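Long-range contact in nitroreductase family protein (Sphingopyxis sp., PDB 7DP1), which is an FMN- and NADPH-dependent nitroreductase that breaks down dinitroaniline herbicides, probably by reducing their nitro groups: residues W53-V58 with V136-H141. The protein carries 1 engineered substitution. Sequence-based numbering, arbitrary orientation.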
ATOM      1  N   TRP A  53       7.697  -3.714  -6.712  1.00 25.17           N
ATOM      2  CA  TRP A  53       8.604  -3.271  -5.662  1.00 26.27           C
ATOM      3  C   TRP A  53      10.034  -3.817  -5.767  1.00 29.77           C
ATOM      4  O   TRP A  53      10.254  -4.989  -6.074  1.00 31.03           O
ATOM      5  CB  TRP A  53       8.039  -3.620  -4.279  1.00 23.80           C
ATOM      6  CG  TRP A  53       7.591  -5.025  -4.100  1.00 31.18           C
ATOM      7  CD1 TRP A  53       8.348  -6.087  -3.688  1.00 25.15           C
ATOM      8  CD2 TRP A  53       6.266  -5.533  -4.314  1.00 31.46           C
ATOM      9  NE1 TRP A  53       7.577  -7.222  -3.639  1.00 30.11           N
ATOM     10  CE2 TRP A  53       6.297  -6.910  -4.021  1.00 30.17           C
ATOM     11  CE3 TRP A  53       5.053  -4.951  -4.724  1.00 33.66           C
ATOM     12  CZ2 TRP A  53       5.164  -7.728  -4.137  1.00 30.20           C
ATOM     13  CZ3 TRP A  53       3.918  -5.761  -4.820  1.00 26.64           C
ATOM     14  CH2 TRP A  53       3.986  -7.136  -4.532  1.00 28.30           C
ATOM     15  N   GLN A  54      10.996  -2.957  -5.480  1.00 25.13           N
ATOM     16  CA  GLN A  54      12.408  -3.369  -5.401  1.00 33.55           C
ATOM     17  C   GLN A  54      13.015  -2.724  -4.173  1.00 29.77           C
ATOM     18  O   GLN A  54      12.708  -1.578  -3.864  1.00 35.53           O
ATOM     19  CB  GLN A  54      13.187  -2.961  -6.653  1.00 38.90           C
ATOM     20  CG  GLN A  54      12.891  -3.809  -7.873  1.00 53.04           C
ATOM     21  CD  GLN A  54      13.582  -3.289  -9.120  1.00 66.81           C
ATOM     22  OE1 GLN A  54      12.975  -2.613  -9.951  1.00 73.13           O
ATOM     23  NE2 GLN A  54      14.865  -3.582  -9.242  1.00 72.04           N
ATOM     24  N   ALA A  55      13.889  -3.430  -3.477  1.00 28.55           N
ATOM     25  CA  ALA A  55      14.418  -2.857  -2.253  1.00 30.09           C
ATOM     26  C   ALA A  55      15.904  -3.047  -2.125  1.00 36.24           C
ATOM     27  O   ALA A  55      16.432  -4.112  -2.416  1.00 45.81           O
ATOM     28  CB  ALA A  55      13.718  -3.449  -1.039  1.00 26.39           C
ATOM     29  N   THR A  56      16.568  -1.995  -1.667  1.00 37.06           N
ATOM     30  CA  THR A  56      17.963  -2.067  -1.300  1.00 35.35           C
ATOM     31  C   THR A  56      18.097  -1.921   0.214  1.00 41.72           C
ATOM     32  O   THR A  56      17.819  -0.862   0.784  1.00 36.99           O
ATOM     33  CB  THR A  56      18.772  -0.998  -2.024  1.00 43.48           C
ATOM     34  OG1 THR A  56      18.648  -1.228  -3.432  1.00 40.45           O
ATOM     35  CG2 THR A  56      20.260  -1.062  -1.619  1.00 37.05           C
ATOM     36  N   VAL A  57      18.491  -3.008   0.865  1.00 32.33           N
ATOM     37  CA  VAL A  57      18.622  -3.027   2.317  1.00 33.84           C
ATOM     38  C   VAL A  57      20.043  -2.758   2.722  1.00 44.92           C
ATOM     39  O   VAL A  57      20.953  -3.524   2.367  1.00 43.33           O
ATOM     40  CB  VAL A  57      18.178  -4.371   2.888  1.00 36.36           C
ATOM     41  CG1 VAL A  57      18.279  -4.370   4.400  1.00 43.87           C
ATOM     42  CG2 VAL A  57      16.735  -4.672   2.424  1.00 36.87           C
ATOM     43  N   VAL A  58      20.248  -1.686   3.487  1.00 45.26           N
ATOM     44  CA  VAL A  58      21.609  -1.347   3.889  1.00 44.91           C
ATOM     45  C   VAL A  58      21.820  -1.374   5.401  1.00 40.22           C
ATOM     46  O   VAL A  58      20.886  -1.196   6.180  1.00 46.70           O
ATOM     47  CB  VAL A  58      22.025   0.038   3.343  1.00 46.47           C
ATOM     48  CG1 VAL A  58      21.944   0.050   1.826  1.00 41.83           C
ATOM     49  CG2 VAL A  58      21.171   1.144   3.951  1.00 45.40           C
ATOM     50  N   VAL A 136      19.337  -0.745  10.552  1.00 39.23           N
ATOM     51  CA  VAL A 136      19.068  -1.203   9.191  1.00 49.33           C
ATOM     52  C   VAL A 136      18.171  -0.208   8.475  1.00 48.34           C
ATOM     53  O   VAL A 136      17.251   0.338   9.080  1.00 48.95           O
ATOM     54  CB  VAL A 136      18.390  -2.610   9.194  1.00 42.68           C
ATOM     55  CG1 VAL A 136      17.803  -2.947   7.829  1.00 35.84           C
ATOM     56  CG2 VAL A 136      19.383  -3.700   9.665  1.00 40.50           C
ATOM     57  N   MET A 137      18.450   0.065   7.206  1.00 44.31           N
ATOM     58  CA  MET A 137      17.573   0.939   6.427  1.00 36.33           C
ATOM     59  C   MET A 137      17.245   0.299   5.080  1.00 40.61           C
ATOM     60  O   MET A 137      18.148  -0.078   4.327  1.00 42.24           O
ATOM     61  CB  MET A 137      18.215   2.319   6.210  1.00 35.11           C
ATOM     62  CG  MET A 137      17.436   3.221   5.248  1.00 37.92           C
ATOM     63  SD  MET A 137      15.834   3.760   5.933  1.00 39.09           S
ATOM     64  CE  MET A 137      16.435   4.559   7.433  1.00 32.09           C
ATOM     65  N   LEU A 138      15.951   0.162   4.798  1.00 36.44           N
ATOM     66  CA  LEU A 138      15.466  -0.355   3.515  1.00 30.36           C
ATOM     67  C   LEU A 138      15.028   0.787   2.640  1.00 29.27           C
ATOM     68  O   LEU A 138      14.164   1.585   3.028  1.00 35.97           O
ATOM     69  CB  LEU A 138      14.297  -1.322   3.722  1.00 32.04           C
ATOM     70  CG  LEU A 138      13.576  -1.874   2.491  1.00 40.23           C
ATOM     71  CD1 LEU A 138      13.136  -3.292   2.751  1.00 45.81           C
ATOM     72  CD2 LEU A 138      12.357  -1.029   2.143  1.00 35.25           C
ATOM     73  N   PHE A 139      15.554   0.816   1.429  1.00 32.48           N
ATOM     74  CA  PHE A 139      15.133   1.807   0.459  1.00 29.68           C
ATOM     75  C   PHE A 139      14.294   1.122  -0.596  1.00 35.51           C
ATOM     76  O   PHE A 139      14.767   0.225  -1.319  1.00 31.99           O
ATOM     77  CB  PHE A 139      16.327   2.507  -0.170  1.00 29.91           C
ATOM     78  CG  PHE A 139      17.031   3.443   0.763  1.00 35.40           C
ATOM     79  CD1 PHE A 139      16.463   4.661   1.087  1.00 34.67           C
ATOM     80  CD2 PHE A 139      18.263   3.108   1.315  1.00 35.45           C
ATOM     81  CE1 PHE A 139      17.105   5.540   1.959  1.00 43.66           C
ATOM     82  CE2 PHE A 139      18.910   3.967   2.181  1.00 38.75           C
ATOM     83  CZ  PHE A 139      18.338   5.203   2.502  1.00 36.72           C
ATOM     84  N   LEU A 140      13.038   1.545  -0.661  1.00 24.54           N
ATOM     85  CA  LEU A 140      12.058   0.954  -1.564  1.00 32.56           C
ATOM     86  C   LEU A 140      12.009   1.758  -2.830  1.00 32.98           C
ATOM     87  O   LEU A 140      11.778   2.966  -2.793  1.00 39.09           O
ATOM     88  CB  LEU A 140      10.670   0.885  -0.884  1.00 28.05           C
ATOM     89  CG  LEU A 140       9.424   0.546  -1.713  1.00 38.05           C
ATOM     90  CD1 LEU A 140       9.624  -0.707  -2.535  1.00 25.61           C
ATOM     91  CD2 LEU A 140       8.186   0.393  -0.778  1.00 27.21           C
ATOM     92  N   HIS A 141      12.272   1.106  -3.956  1.00 32.96           N
ATOM     93  CA  HIS A 141      12.271   1.818  -5.219  1.00 32.84           C
ATOM     94  C   HIS A 141      11.687   0.970  -6.335  1.00 38.50           C
ATOM     95  O   HIS A 141      11.391  -0.214  -6.131  1.00 35.96           O
ATOM     96  CB  HIS A 141      13.676   2.254  -5.577  1.00 34.74           C
ATOM     97  CG  HIS A 141      14.665   1.126  -5.588  1.00 30.27           C
ATOM     98  ND1 HIS A 141      15.001   0.461  -6.730  1.00 37.93           N
ATOM     99  CD2 HIS A 141      15.388   0.579  -4.580  1.00 36.51           C
ATOM    100  CE1 HIS A 141      15.908  -0.479  -6.440  1.00 41.52           C
ATOM    101  NE2 HIS A 141      16.151  -0.422  -5.152  1.00 41.43           N
TER
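An antiparallel strand pair in the central sheet of the nitroreductase fold, Gln-54 to Val-58 against Val-136 to His-141, illustrates how one polar side chain can reinforce a regular backbone register. The hydrogen-bonded pairs are Gln-54 with His-141, Thr-56 with Phe-139 and Val-58 with Met-137; each is closed by two backbone bonds, for example Val-58 N to Met-137 O at 2.8 Å. His-141 CG sits between its own backbone N and carbonyl carbon (chi1 54°), a torsion that swings the imidazole across the neighbouring strand. There Gln-54 CB makes a CH-pi contact over the face of the His-141 ring, 4.0 Å from its centroid. His-141 NE2 and Thr-56 OG1 share a hydrogen bond of 3.1 Å, with the hydroxyl at the ring edge, near its plane. ND1 is held by Gln-195, so both ring nitrogens are engaged and the ring's rotation is fixed. With an alanine here, the buried Thr-56 hydroxyl and Gln-195 would probably lose their shared partner. On the opposite face, Leu-138 CD1 meets Ala-55 CB at 3.8 Å and Val-57 CG2 at 3.9 Å, and Trp-157 of helix 148-167 packs against Ala-55 and Leu-138. Residues 55-58 also pair in parallel with a strand of the second subunit, extending the sheet across the dimer, as is typical of FMN-dependent nitroreductases.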